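Local coordinates for protein subclass B3 metallo-beta-lactamase (Sphingobium indicum, PDB 7LUU) that probably hydrolyses beta-lactam antibiotics at an active site that holds two zinc ions, as a metallo-beta-lactamase of subclass B3, at residues S120-Y125 / P198-G203; A219-S224 / D261-A266; R235-S240 / K296-E301; L87-G92 / R113-I118. All blocks are in the same frame, centred on the assembly; numbering follows the deposited sequence.

Contacts 1, 2 and 4 are buried, whereas contact 3 lies on the surface, its centre about 37 Å from that of contact 4. Contacts 2 and 4 are of one kind: each pairs two parallel strands of a beta-alpha-beta unit, one in each sheet of the sandwich, through backbone hydrogen bonds and aliphatic packing. Contact 1, by contrast, joins two loops through a zinc ion, with no direct hydrogen bond between them. It touches both strand pairs, for Thr-121 packs on Phe-222 and Ser-224 of contact 2 and hydrogen-bonds through its hydroxyl to Asp-91 of contact 4. In contact 3 the carboxylate of Glu-301, salt-bridged within its own segment, takes hydrogen bonds from a turn.

Contact 1: residues S120-Y125 / P198-G203; sequences STEPHY and PGHTMG. With ZN (zinc ion), chain B; SO4 (sulfate ion), chain D.
Glu-122 and His-200 meet at the zinc ion they share. The glutamate's CB passes Thr-201 OG1 at 4.3 Å. From there CG turns into the slot between the residue's own N and carbonyl carbon (chi1 62°), and the extended chain beyond carries the carboxylate to the metal, its plane 50° from the His-200 imidazole. OE1 stays off the zinc and rests 3.3 Å from His-200 CD2. OE2 is the ligand, 1.9 Å from the zinc; His-200 NE2, 3.1 Å from this oxygen, is a fellow ligand and no hydrogen-bond partner. His-124 ND1 and His-200 NE2 take neighbouring corners of the zinc's coordination shell, their ring planes 71° apart, and a water 1.9 Å from the zinc is the fourth ligand. Thr-201 CG2 comes within 3.4 Å of His-124 NE2. The far nitrogens fix the ring rotations: His-124 NE2 bonds to Asp-161, His-200 ND1 to the carbonyl of Asn-227. Away from the metal, another water donates to both Ser-120 O and Gly-203 O. Asp-126, His-127 and His-267 hold the neighbouring zinc. Glu-122 takes the place of the first histidine in the usual B3 His-X-His-X-Asp-His motif, and a carboxylate there probably lowers the net positive charge of the site and tempers the pull of the zinc on its water.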
loop_
_atom_site.group_PDB
_atom_site.type_symbol
_atom_site.label_atom_id
_atom_site.label_comp_id
_atom_site.label_asym_id
_atom_site.label_seq_id
_atom_site.Cartn_x
_atom_site.Cartn_y
_atom_site.Cartn_z
ATOM N N SER A 120 -1.610 6.007 0.657
ATOM C CA SER A 120 -0.399 5.286 1.090
ATOM C C SER A 120 -0.763 4.126 2.023
ATOM O O SER A 120 -1.379 4.360 3.067
ATOM C CB SER A 120 0.556 6.262 1.792
ATOM O OG SER A 120 1.657 5.577 2.391
ATOM N N THR A 121 -0.342 2.884 1.663
ATOM C CA THR A 121 -0.617 1.763 2.552
ATOM C C THR A 121 0.344 1.702 3.729
ATOM O O THR A 121 0.002 1.101 4.772
ATOM C CB THR A 121 -0.562 0.405 1.807
ATOM O OG1 THR A 121 0.721 0.178 1.186
ATOM C CG2 THR A 121 -1.718 0.298 0.743
ATOM N N GLU A 122 1.583 2.179 3.542
ATOM C CA GLU A 122 2.605 2.082 4.602
ATOM C C GLU A 122 3.818 2.950 4.305
ATOM O O GLU A 122 4.188 3.154 3.123
ATOM C CB GLU A 122 3.082 0.633 4.808
ATOM C CG GLU A 122 3.760 0.033 3.506
ATOM C CD GLU A 122 4.459 -1.287 3.792
ATOM O OE1 GLU A 122 3.789 -2.350 3.599
ATOM O OE2 GLU A 122 5.645 -1.286 4.142
ATOM N N PRO A 123 4.505 3.411 5.337
ATOM C CA PRO A 123 5.594 4.369 5.144
ATOM C C PRO A 123 6.956 3.656 5.093
ATOM O O PRO A 123 7.851 3.892 5.907
ATOM C CB PRO A 123 5.442 5.289 6.371
ATOM C CG PRO A 123 5.027 4.336 7.431
ATOM C CD PRO A 123 4.105 3.305 6.774
ATOM N N HIS A 124 7.094 2.713 4.143
ATOM C CA HIS A 124 8.351 2.050 3.876
ATOM C C HIS A 124 8.734 2.366 2.438
ATOM O O HIS A 124 7.851 2.655 1.596
ATOM C CB HIS A 124 8.209 0.545 4.017
ATOM C CG HIS A 124 8.230 0.071 5.432
ATOM N ND1 HIS A 124 7.993 -1.244 5.761
ATOM C CD2 HIS A 124 8.502 0.725 6.595
ATOM C CE1 HIS A 124 8.128 -1.380 7.089
ATOM N NE2 HIS A 124 8.442 -0.208 7.616
ATOM N N TYR A 125 10.051 2.363 2.163
ATOM C CA TYR A 125 10.465 2.935 0.878
ATOM C C TYR A 125 10.042 2.116 -0.356
ATOM O O TYR A 125 10.058 2.672 -1.465
ATOM C CB TYR A 125 11.999 3.171 0.913
ATOM C CG TYR A 125 12.855 1.912 0.860
ATOM C CD1 TYR A 125 12.988 1.208 -0.327
ATOM C CD2 TYR A 125 13.553 1.455 1.982
ATOM C CE1 TYR A 125 13.763 0.110 -0.422
ATOM C CE2 TYR A 125 14.369 0.347 1.894
ATOM C CZ TYR A 125 14.443 -0.334 0.697
ATOM O OH TYR A 125 15.247 -1.455 0.588
ATOM N N PRO A 198 -3.109 -2.540 10.915
ATOM C CA PRO A 198 -1.745 -2.520 11.480
ATOM C C PRO A 198 -1.173 -3.912 11.659
ATOM O O PRO A 198 -1.878 -4.935 11.636
ATOM C CB PRO A 198 -1.935 -1.847 12.846
ATOM C CG PRO A 198 -3.372 -2.202 13.176
ATOM C CD PRO A 198 -4.123 -2.131 11.905
ATOM N N GLY A 199 0.150 -3.943 11.827
ATOM C CA GLY A 199 0.885 -5.158 12.148
ATOM C C GLY A 199 2.252 -5.091 11.491
ATOM O O GLY A 199 3.305 -5.239 12.096
ATOM N N HIS A 200 2.244 -4.943 10.164
ATOM C CA HIS A 200 3.529 -4.783 9.484
ATOM C C HIS A 200 4.201 -3.507 9.958
ATOM O O HIS A 200 5.424 -3.484 10.242
ATOM C CB HIS A 200 3.248 -4.785 7.973
ATOM C CG HIS A 200 4.472 -4.605 7.131
ATOM N ND1 HIS A 200 5.402 -5.609 6.934
ATOM C CD2 HIS A 200 4.923 -3.517 6.457
ATOM C CE1 HIS A 200 6.388 -5.139 6.170
ATOM N NE2 HIS A 200 6.106 -3.886 5.855
ATOM N N THR A 201 3.400 -2.438 10.062
ATOM C CA THR A 201 3.755 -1.225 10.816
ATOM C C THR A 201 2.497 -0.788 11.536
ATOM O O THR A 201 1.399 -1.255 11.235
ATOM C CB THR A 201 4.237 -0.075 9.924
ATOM O OG1 THR A 201 3.150 0.447 9.145
ATOM C CG2 THR A 201 5.364 -0.507 8.959
ATOM N N MET A 202 2.648 0.162 12.461
ATOM C CA MET A 202 1.441 0.570 13.194
ATOM C C MET A 202 0.441 1.373 12.357
ATOM O O MET A 202 -0.762 1.356 12.669
ATOM C CB MET A 202 1.830 1.361 14.439
ATOM C CG MET A 202 2.272 0.482 15.629
ATOM S SD MET A 202 1.125 -0.797 16.139
ATOM C CE MET A 202 -0.290 0.222 16.667
ATOM N N GLY A 203 0.902 2.071 11.337
ATOM C CA GLY A 203 0.082 2.915 10.494
ATOM C C GLY A 203 -0.300 2.277 9.180
ATOM O O GLY A 203 -0.848 2.980 8.315
HETATM ZN ZN ZN B . 6.977 -2.573 4.612
HETATM S S SO4 D . 16.902 -2.370 3.814
HETATM O O1 SO4 D . 18.046 -2.021 4.653
HETATM O O2 SO4 D . 16.719 -3.821 3.745
HETATM O O3 SO4 D . 15.718 -1.779 4.450
HETATM O O4 SO4 D . 17.098 -1.844 2.451
HETATM O O HOH W 1 -1.032 4.739 5.970
HETATM O O HOH W 2 7.792 -2.995 2.911
#

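Contact 2: residues A219-S224 / D261-A266; sequences AIVFAS and DILISA
Ala-219 O is gripped by two backbone N-H groups of the facing segment: Asp-261 N at 2.8 Å, lying in the carbonyl plane, and Ile-262 N at 3.1 Å, tilted 20° from it. The aspartate closes the same end with its side chain. Its CG stands beside its own N, opposite the carbonyl carbon (chi1 -69°), which swings OD2 across to accept from Ala-219 N at 2.9 Å through the anti lone pair, in an almost straight bond. Further along, the donors alternate from strand to strand: Val-221 N to Ile-262 O at 2.8 Å, Ile-264 N to Val-221 O, Ala-223 N to Ile-264 O, and finally Ala-266 N to Ala-223 O. This is regular parallel pairing, the axes 18° apart. On one face Ile-220 and Ile-262 run alongside each other in the same direction, while Ile-220 CG2 also touches Ile-264 CD1 at 3.9 Å. The other branch of Ile-264, CG2, meets Phe-222 CD2 at 3.7 Å. On the opposite face the tip of Leu-263 leans over, CD1 packing on Ala-223 CB at 3.6 Å. Helix 242-257 is the crossover between the two strands. Strand 205-213 pairs with 216-223 on the side away from 262-265, and strand 277-278 with the far side of 262-265. Helix 282-300 covers the face of Val-221, Ala-223 and Leu-263 through Cys-283 and Tyr-286, whereas Phe-222 looks inward to Ile-90 and Thr-121.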
loop_
_atom_site.group_PDB
_atom_site.type_symbol
_atom_site.label_atom_id
_atom_site.label_comp_id
_atom_site.label_asym_id
_atom_site.label_seq_id
_atom_site.Cartn_x
_atom_site.Cartn_y
_atom_site.Cartn_z
ATOM N N ALA A 219 -16.630 -4.831 -5.381
ATOM C CA ALA A 219 -15.931 -4.264 -4.244
ATOM C C ALA A 219 -14.447 -4.596 -4.330
ATOM O O ALA A 219 -14.071 -5.786 -4.269
ATOM C CB ALA A 219 -16.506 -4.854 -2.965
ATOM N N ILE A 220 -13.598 -3.572 -4.518
ATOM C CA ILE A 220 -12.158 -3.793 -4.651
ATOM C C ILE A 220 -11.498 -3.447 -3.312
ATOM O O ILE A 220 -11.828 -2.434 -2.654
ATOM C CB ILE A 220 -11.566 -2.909 -5.771
ATOM C CG1 ILE A 220 -12.280 -3.260 -7.113
ATOM C CG2 ILE A 220 -10.094 -3.147 -5.889
ATOM C CD1 ILE A 220 -11.664 -2.402 -8.299
ATOM N N VAL A 221 -10.506 -4.252 -2.922
ATOM C CA VAL A 221 -9.717 -3.981 -1.739
ATOM C C VAL A 221 -8.259 -3.897 -2.170
ATOM O O VAL A 221 -7.744 -4.862 -2.734
ATOM C CB VAL A 221 -9.869 -5.123 -0.720
ATOM C CG1 VAL A 221 -8.939 -4.901 0.503
ATOM C CG2 VAL A 221 -11.332 -5.132 -0.248
ATOM N N PHE A 222 -7.573 -2.787 -1.818
ATOM C CA PHE A 222 -6.127 -2.686 -2.005
ATOM C C PHE A 222 -5.549 -2.861 -0.624
ATOM O O PHE A 222 -5.658 -1.945 0.219
ATOM C CB PHE A 222 -5.766 -1.333 -2.631
ATOM C CG PHE A 222 -4.290 -1.243 -3.083
ATOM C CD1 PHE A 222 -3.278 -1.367 -2.153
ATOM C CD2 PHE A 222 -3.953 -1.113 -4.452
ATOM C CE1 PHE A 222 -1.963 -1.245 -2.531
ATOM C CE2 PHE A 222 -2.626 -0.973 -4.837
ATOM C CZ PHE A 222 -1.625 -1.051 -3.888
ATOM N N ALA A 223 -5.013 -4.063 -0.360
ATOM C CA ALA A 223 -4.604 -4.470 1.006
ATOM C C ALA A 223 -3.174 -4.077 1.272
ATOM O O ALA A 223 -2.297 -4.292 0.431
ATOM C CB ALA A 223 -4.736 -6.009 1.158
ATOM N N SER A 224 -2.935 -3.442 2.431
ATOM C CA SER A 224 -1.554 -3.286 2.865
ATOM C C SER A 224 -0.940 -4.641 3.143
ATOM O O SER A 224 -1.647 -5.645 3.368
ATOM C CB SER A 224 -1.450 -2.453 4.148
ATOM O OG SER A 224 -1.941 -3.249 5.265
ATOM N N ASP A 261 -14.634 -8.462 -3.509
ATOM C CA ASP A 261 -14.748 -9.183 -4.755
ATOM C C ASP A 261 -13.412 -9.254 -5.486
ATOM O O ASP A 261 -13.180 -10.162 -6.313
ATOM C CB ASP A 261 -15.726 -8.460 -5.652
ATOM C CG ASP A 261 -17.150 -8.542 -5.145
ATOM O OD1 ASP A 261 -17.605 -9.669 -4.791
ATOM O OD2 ASP A 261 -17.768 -7.439 -5.016
ATOM N N ILE A 262 -12.553 -8.246 -5.263
ATOM C CA ILE A 262 -11.266 -8.197 -5.916
ATOM C C ILE A 262 -10.268 -7.805 -4.841
ATOM O O ILE A 262 -10.521 -6.838 -4.108
ATOM C CB ILE A 262 -11.263 -7.179 -7.059
ATOM C CG1 ILE A 262 -12.086 -7.730 -8.208
ATOM C CG2 ILE A 262 -9.767 -6.893 -7.556
ATOM C CD1 ILE A 262 -12.241 -6.656 -9.342
ATOM N N LEU A 263 -9.139 -8.536 -4.762
ATOM C CA LEU A 263 -8.068 -8.233 -3.797
ATOM C C LEU A 263 -6.814 -7.874 -4.569
ATOM O O LEU A 263 -6.321 -8.679 -5.383
ATOM C CB LEU A 263 -7.806 -9.482 -2.913
ATOM C CG LEU A 263 -6.519 -9.353 -2.071
ATOM C CD1 LEU A 263 -6.615 -8.185 -1.055
ATOM C CD2 LEU A 263 -6.225 -10.668 -1.395
ATOM N N ILE A 264 -6.311 -6.664 -4.351
ATOM C CA ILE A 264 -4.987 -6.255 -4.863
ATOM C C ILE A 264 -4.080 -6.185 -3.656
ATOM O O ILE A 264 -4.365 -5.416 -2.742
ATOM C CB ILE A 264 -5.041 -4.878 -5.539
ATOM C CG1 ILE A 264 -5.963 -4.897 -6.761
ATOM C CG2 ILE A 264 -3.592 -4.451 -5.970
ATOM C CD1 ILE A 264 -6.420 -3.484 -7.179
ATOM N N SER A 265 -3.003 -6.987 -3.628
ATOM C CA SER A 265 -2.062 -6.982 -2.476
ATOM C C SER A 265 -0.883 -6.047 -2.794
ATOM O O SER A 265 -0.336 -6.115 -3.884
ATOM C CB SER A 265 -1.553 -8.442 -2.296
ATOM O OG SER A 265 -0.462 -8.462 -1.397
ATOM N N ALA A 266 -0.464 -5.204 -1.837
ATOM C CA ALA A 266 0.695 -4.307 -2.068
ATOM C C ALA A 266 1.910 -5.038 -2.679
ATOM O O ALA A 266 2.496 -4.567 -3.657
ATOM C CB ALA A 266 1.119 -3.669 -0.753
#

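Contact 3: residues R235-S240 / K296-E301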
loop_
_atom_site.group_PDB
_atom_site.type_symbol
_atom_site.label_atom_id
_atom_site.label_comp_id
_atom_site.label_asym_id
_atom_site.label_seq_id
_atom_site.Cartn_x
_atom_site.Cartn_y
_atom_site.Cartn_z
ATOM N N ARG A 235 11.519 -8.269 18.675
ATOM C CA ARG A 235 10.730 -9.422 19.097
ATOM C C ARG A 235 9.263 -9.048 19.103
ATOM O O ARG A 235 8.827 -8.191 19.890
ATOM C CB ARG A 235 11.125 -9.911 20.486
ATOM C CG ARG A 235 12.623 -10.329 20.522
ATOM C CD ARG A 235 12.793 -11.691 19.776
ATOM N NE ARG A 235 14.195 -12.094 19.853
ATOM C CZ ARG A 235 15.094 -11.803 18.913
ATOM N NH1 ARG A 235 14.722 -11.094 17.832
ATOM N NH2 ARG A 235 16.373 -12.197 19.058
ATOM N N PHE A 236 8.483 -9.769 18.305
ATOM C CA PHE A 236 7.026 -9.593 18.366
ATOM C C PHE A 236 6.436 -10.052 19.672
ATOM O O PHE A 236 5.315 -9.621 20.014
ATOM C CB PHE A 236 6.369 -10.375 17.213
ATOM C CG PHE A 236 6.562 -9.734 15.836
ATOM C CD1 PHE A 236 7.684 -10.103 15.047
ATOM C CD2 PHE A 236 5.625 -8.846 15.324
ATOM C CE1 PHE A 236 7.847 -9.540 13.740
ATOM C CE2 PHE A 236 5.793 -8.237 14.045
ATOM C CZ PHE A 236 6.887 -8.613 13.264
ATOM N N THR A 237 7.137 -10.955 20.394
ATOM C CA THR A 237 6.656 -11.436 21.685
ATOM C C THR A 237 7.044 -10.530 22.862
ATOM O O THR A 237 6.658 -10.840 24.007
ATOM C CB THR A 237 7.171 -12.871 21.964
ATOM O OG1 THR A 237 8.594 -12.915 21.867
ATOM C CG2 THR A 237 6.549 -13.832 20.939
ATOM N N ALA A 238 7.755 -9.422 22.621
ATOM C CA ALA A 238 8.112 -8.533 23.717
ATOM C C ALA A 238 6.866 -7.781 24.176
ATOM O O ALA A 238 6.011 -7.443 23.359
ATOM C CB ALA A 238 9.189 -7.559 23.300
ATOM N N PRO A 239 6.729 -7.494 25.469
ATOM C CA PRO A 239 5.567 -6.694 25.888
ATOM C C PRO A 239 5.444 -5.370 25.149
ATOM O O PRO A 239 4.306 -4.962 24.841
ATOM C CB PRO A 239 5.809 -6.497 27.389
ATOM C CG PRO A 239 6.543 -7.776 27.788
ATOM C CD PRO A 239 7.453 -8.096 26.623
ATOM N N SER A 240 6.572 -4.717 24.830
ATOM C CA SER A 240 6.496 -3.439 24.112
ATOM C C SER A 240 5.982 -3.588 22.678
ATOM O O SER A 240 5.562 -2.572 22.086
ATOM C CB SER A 240 7.880 -2.778 24.056
ATOM O OG SER A 240 8.792 -3.648 23.468
ATOM N N LYS A 296 3.909 -18.706 13.170
ATOM C CA LYS A 296 5.224 -19.329 13.021
ATOM C C LYS A 296 6.309 -18.434 13.628
ATOM O O LYS A 296 7.232 -18.926 14.305
ATOM C CB LYS A 296 5.491 -19.620 11.545
ATOM C CG LYS A 296 6.782 -20.321 11.287
ATOM C CD LYS A 296 7.124 -20.356 9.782
ATOM C CE LYS A 296 7.699 -21.719 9.389
ATOM N NZ LYS A 296 8.997 -21.564 8.662
ATOM N N ARG A 297 6.193 -17.121 13.423
ATOM C CA ARG A 297 7.170 -16.180 13.951
ATOM C C ARG A 297 7.138 -16.156 15.482
ATOM O O ARG A 297 8.199 -16.206 16.120
ATOM C CB ARG A 297 6.929 -14.784 13.359
ATOM C CG ARG A 297 7.754 -13.688 14.030
ATOM C CD ARG A 297 9.245 -13.925 13.897
ATOM N NE ARG A 297 9.965 -12.900 14.674
ATOM C CZ ARG A 297 10.624 -11.862 14.141
ATOM N NH1 ARG A 297 10.746 -11.718 12.799
ATOM N NH2 ARG A 297 11.195 -10.971 14.973
ATOM N N LEU A 298 5.929 -16.103 16.081
ATOM C CA LEU A 298 5.813 -16.111 17.546
ATOM C C LEU A 298 6.416 -17.372 18.117
ATOM O O LEU A 298 7.082 -17.343 19.158
ATOM C CB LEU A 298 4.354 -15.962 17.965
ATOM C CG LEU A 298 3.613 -14.684 17.538
ATOM C CD1 LEU A 298 2.181 -14.787 18.068
ATOM C CD2 LEU A 298 4.227 -13.454 18.102
ATOM N N ALA A 299 6.143 -18.508 17.492
ATOM C CA ALA A 299 6.709 -19.748 18.006
ATOM C C ALA A 299 8.230 -19.711 17.911
ATOM O O ALA A 299 8.937 -20.193 18.816
ATOM C CB ALA A 299 6.142 -20.905 17.204
ATOM N N GLU A 300 8.751 -19.176 16.798
ATOM C CA GLU A 300 10.199 -19.085 16.619
ATOM C C GLU A 300 10.844 -18.329 17.749
ATOM O O GLU A 300 11.936 -18.694 18.205
ATOM C CB GLU A 300 10.560 -18.367 15.302
ATOM C CG GLU A 300 10.348 -19.247 14.093
ATOM C CD GLU A 300 10.436 -18.481 12.743
ATOM O OE1 GLU A 300 10.385 -17.208 12.721
ATOM O OE2 GLU A 300 10.524 -19.181 11.701
ATOM N N GLU A 301 10.164 -17.306 18.256
ATOM C CA GLU A 301 10.674 -16.487 19.356
ATOM C C GLU A 301 10.513 -17.145 20.710
ATOM O O GLU A 301 10.951 -16.565 21.710
ATOM C CB GLU A 301 9.950 -15.108 19.386
ATOM C CG GLU A 301 10.159 -14.266 18.122
ATOM C CD GLU A 301 9.644 -12.854 18.281
ATOM O OE1 GLU A 301 9.292 -12.457 19.414
ATOM O OE2 GLU A 301 9.627 -12.132 17.252
#
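Glu-301 holds the turn at Phe-236 and Thr-237 with both carboxylate oxygens. OE1 takes two bonds from one residue, Thr-237 OG1 at 2.6 Å, nearly in line with the C-O bond, and Thr-237 N at 2.8 Å from the syn side, 30° out of the carboxylate plane. OE2 accepts from Phe-236 N at 2.8 Å with its syn lone pair, leaving the anti one for Arg-297 NE at 2.7 Å. That salt bridge, to a residue four positions back, steadies the carboxylate from behind. The same guanidinium offers a face to the edge of the Phe-236 ring, whose CD1 lies 3.5 Å from Arg-297 CZ with the planes at 88°. Beside the carboxylate, Leu-298 CD2 packs on Thr-237 CG2 at 3.7 Å. In the next shell Ser-230 bonds to Arg-297 NH2, and Arg-235 NH1 to the Asp-232 carbonyl. Phe-236 is buried against Ile-244 and Phe-248 of helix 242-257 and meets the Tyr-234 ring edge to face. Phe-236 and Thr-237 are the two central residues of a type I beta turn from Arg-235 to Ala-238, and the N-H groups of both point at the one carboxylate, tying the approach to helix 242-257 to the C-terminal helical region at 296-301.

Contact 4: residues L87-G92 / R113-I118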
loop_
_atom_site.group_PDB
_atom_site.type_symbol
_atom_site.label_atom_id
_atom_site.label_comp_id
_atom_site.label_asym_id
_atom_site.label_seq_id
_atom_site.Cartn_x
_atom_site.Cartn_y
_atom_site.Cartn_z
ATOM N N LEU A 87 -8.151 11.782 -10.699
ATOM C CA LEU A 87 -7.593 10.428 -10.584
ATOM C C LEU A 87 -7.044 10.248 -9.183
ATOM O O LEU A 87 -6.587 11.207 -8.538
ATOM C CB LEU A 87 -6.484 10.181 -11.620
ATOM C CG LEU A 87 -6.903 10.559 -13.071
ATOM C CD1 LEU A 87 -5.691 10.452 -13.955
ATOM C CD2 LEU A 87 -7.986 9.609 -13.605
ATOM N N VAL A 88 -7.035 8.996 -8.737
ATOM C CA VAL A 88 -6.420 8.653 -7.440
ATOM C C VAL A 88 -5.399 7.543 -7.675
ATOM O O VAL A 88 -5.726 6.522 -8.299
ATOM C CB VAL A 88 -7.501 8.124 -6.465
ATOM C CG1 VAL A 88 -6.874 7.709 -5.196
ATOM C CG2 VAL A 88 -8.535 9.221 -6.168
ATOM N N LEU A 89 -4.188 7.711 -7.164
ATOM C CA LEU A 89 -3.182 6.636 -7.170
ATOM C C LEU A 89 -3.138 6.010 -5.797
ATOM O O LEU A 89 -3.342 6.715 -4.810
ATOM C CB LEU A 89 -1.839 7.303 -7.471
ATOM C CG LEU A 89 -0.758 6.745 -8.337
ATOM C CD1 LEU A 89 -1.144 6.127 -9.668
ATOM C CD2 LEU A 89 0.154 7.957 -8.639
ATOM N N ILE A 90 -2.777 4.725 -5.729
ATOM C CA ILE A 90 -2.518 4.018 -4.492
ATOM C C ILE A 90 -1.093 3.509 -4.554
ATOM O O ILE A 90 -0.750 2.682 -5.426
ATOM C CB ILE A 90 -3.500 2.851 -4.270
ATOM C CG1 ILE A 90 -4.908 3.460 -4.346
ATOM C CG2 ILE A 90 -3.185 2.285 -2.848
ATOM C CD1 ILE A 90 -6.042 2.418 -3.884
ATOM N N ASP A 91 -0.281 4.015 -3.612
ATOM C CA ASP A 91 1.157 3.754 -3.427
ATOM C C ASP A 91 2.010 4.300 -4.572
ATOM O O ASP A 91 1.515 4.868 -5.573
ATOM C CB ASP A 91 1.406 2.249 -3.166
ATOM C CG ASP A 91 1.119 1.879 -1.703
ATOM O OD1 ASP A 91 1.056 2.785 -0.833
ATOM O OD2 ASP A 91 0.973 0.703 -1.421
ATOM N N GLY A 92 3.323 4.220 -4.346
ATOM C CA GLY A 92 4.267 4.890 -5.248
ATOM C C GLY A 92 5.538 4.108 -5.490
ATOM O O GLY A 92 6.463 4.660 -6.095
ATOM N N ARG A 113 -1.393 15.048 -14.511
ATOM C CA ARG A 113 -1.768 16.290 -13.842
ATOM C C ARG A 113 -3.176 16.220 -13.255
ATOM O O ARG A 113 -3.530 17.086 -12.426
ATOM C CB ARG A 113 -1.676 17.459 -14.829
ATOM C CG ARG A 113 -0.209 17.821 -15.134
ATOM C CD ARG A 113 -0.107 18.913 -16.252
ATOM N NE ARG A 113 -0.566 18.327 -17.487
ATOM C CZ ARG A 113 -0.474 18.965 -18.637
ATOM N NH1 ARG A 113 -0.907 18.359 -19.717
ATOM N NH2 ARG A 113 0.026 20.241 -18.674
ATOM N N ASP A 114 -3.966 15.200 -13.632
ATOM C CA ASP A 114 -5.287 15.026 -13.060
ATOM C C ASP A 114 -5.307 14.160 -11.808
ATOM O O ASP A 114 -6.386 13.892 -11.293
ATOM C CB ASP A 114 -6.204 14.389 -14.103
ATOM C CG ASP A 114 -6.487 15.328 -15.278
ATOM O OD1 ASP A 114 -6.441 16.569 -15.095
ATOM O OD2 ASP A 114 -6.768 14.800 -16.394
ATOM N N ILE A 115 -4.153 13.727 -11.295
ATOM C CA ILE A 115 -4.131 12.914 -10.077
ATOM C C ILE A 115 -4.286 13.868 -8.899
ATOM O O ILE A 115 -3.467 14.785 -8.701
ATOM C CB ILE A 115 -2.818 12.104 -9.968
ATOM C CG1 ILE A 115 -2.765 11.071 -11.118
ATOM C CG2 ILE A 115 -2.759 11.389 -8.574
ATOM C CD1 ILE A 115 -1.378 10.445 -11.346
ATOM N N LYS A 116 -5.363 13.681 -8.153
ATOM C CA LYS A 116 -5.714 14.563 -7.057
ATOM C C LYS A 116 -5.233 14.029 -5.710
ATOM O O LYS A 116 -5.004 14.809 -4.789
ATOM C CB LYS A 116 -7.244 14.707 -6.998
ATOM C CG LYS A 116 -7.781 15.449 -8.272
ATOM C CD LYS A 116 -7.180 16.871 -8.395
ATOM C CE LYS A 116 -7.475 17.798 -9.707
ATOM N NZ LYS A 116 -6.222 18.400 -10.429
ATOM N N PHE A 117 -5.169 12.719 -5.567
ATOM C CA PHE A 117 -4.792 12.105 -4.288
ATOM C C PHE A 117 -3.890 10.918 -4.561
ATOM O O PHE A 117 -4.092 10.189 -5.537
ATOM C CB PHE A 117 -6.008 11.594 -3.488
ATOM C CG PHE A 117 -6.910 12.694 -3.017
ATOM C CD1 PHE A 117 -6.542 13.480 -1.931
ATOM C CD2 PHE A 117 -8.096 12.928 -3.659
ATOM C CE1 PHE A 117 -7.364 14.517 -1.518
ATOM C CE2 PHE A 117 -8.928 13.968 -3.266
ATOM C CZ PHE A 117 -8.551 14.764 -2.165
ATOM N N ILE A 118 -2.938 10.682 -3.649
ATOM C CA ILE A 118 -2.124 9.477 -3.651
ATOM C C ILE A 118 -2.347 8.841 -2.281
ATOM O O ILE A 118 -2.025 9.450 -1.237
ATOM C CB ILE A 118 -0.630 9.800 -3.891
ATOM C CG1 ILE A 118 -0.407 10.474 -5.270
ATOM C CG2 ILE A 118 0.221 8.492 -3.792
ATOM C CD1 ILE A 118 0.958 11.265 -5.263
#
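Leu-87 and Ile-115 both place their first side-chain branch beside the backbone N (chi1 -50° for CG of the leucine, -65° for CG1 of the isoleucine), and the two side chains run nearly perpendicular to each other, Leu-87 CB lying 3.9 Å from Ile-115 CG1. Leu-87 CD1 also reaches Asp-114 CB at 4.0 Å. Past Leu-87, the Ile-115 branch ends at CD1, 4.0 Å from Leu-89 CD2. Leu-89 CB packs in turn on Ile-118 CG1, and helix 131-138 covers this row through Leu-134 and Thr-138. The strands are parallel members of a beta-alpha-beta unit, with helix 98-107 as the crossover, and a beta bulge interrupts their pairing. Leu-87 N bonds to Asp-114 O at 2.8 Å and Leu-87 O takes Lys-116 N, also at 2.8 Å. The register then slips by one residue, so that Leu-89 N finds Phe-117 O at 3.0 Å. Phe-117 N is buried at the slip without a partner. On the other face Val-88 CG1 stands 4.3 Å from Phe-117 CB, and Val-88 CG2 lies at the edge of the ring, which runs on to Leu-185 and Ile-187 of strand 184-187.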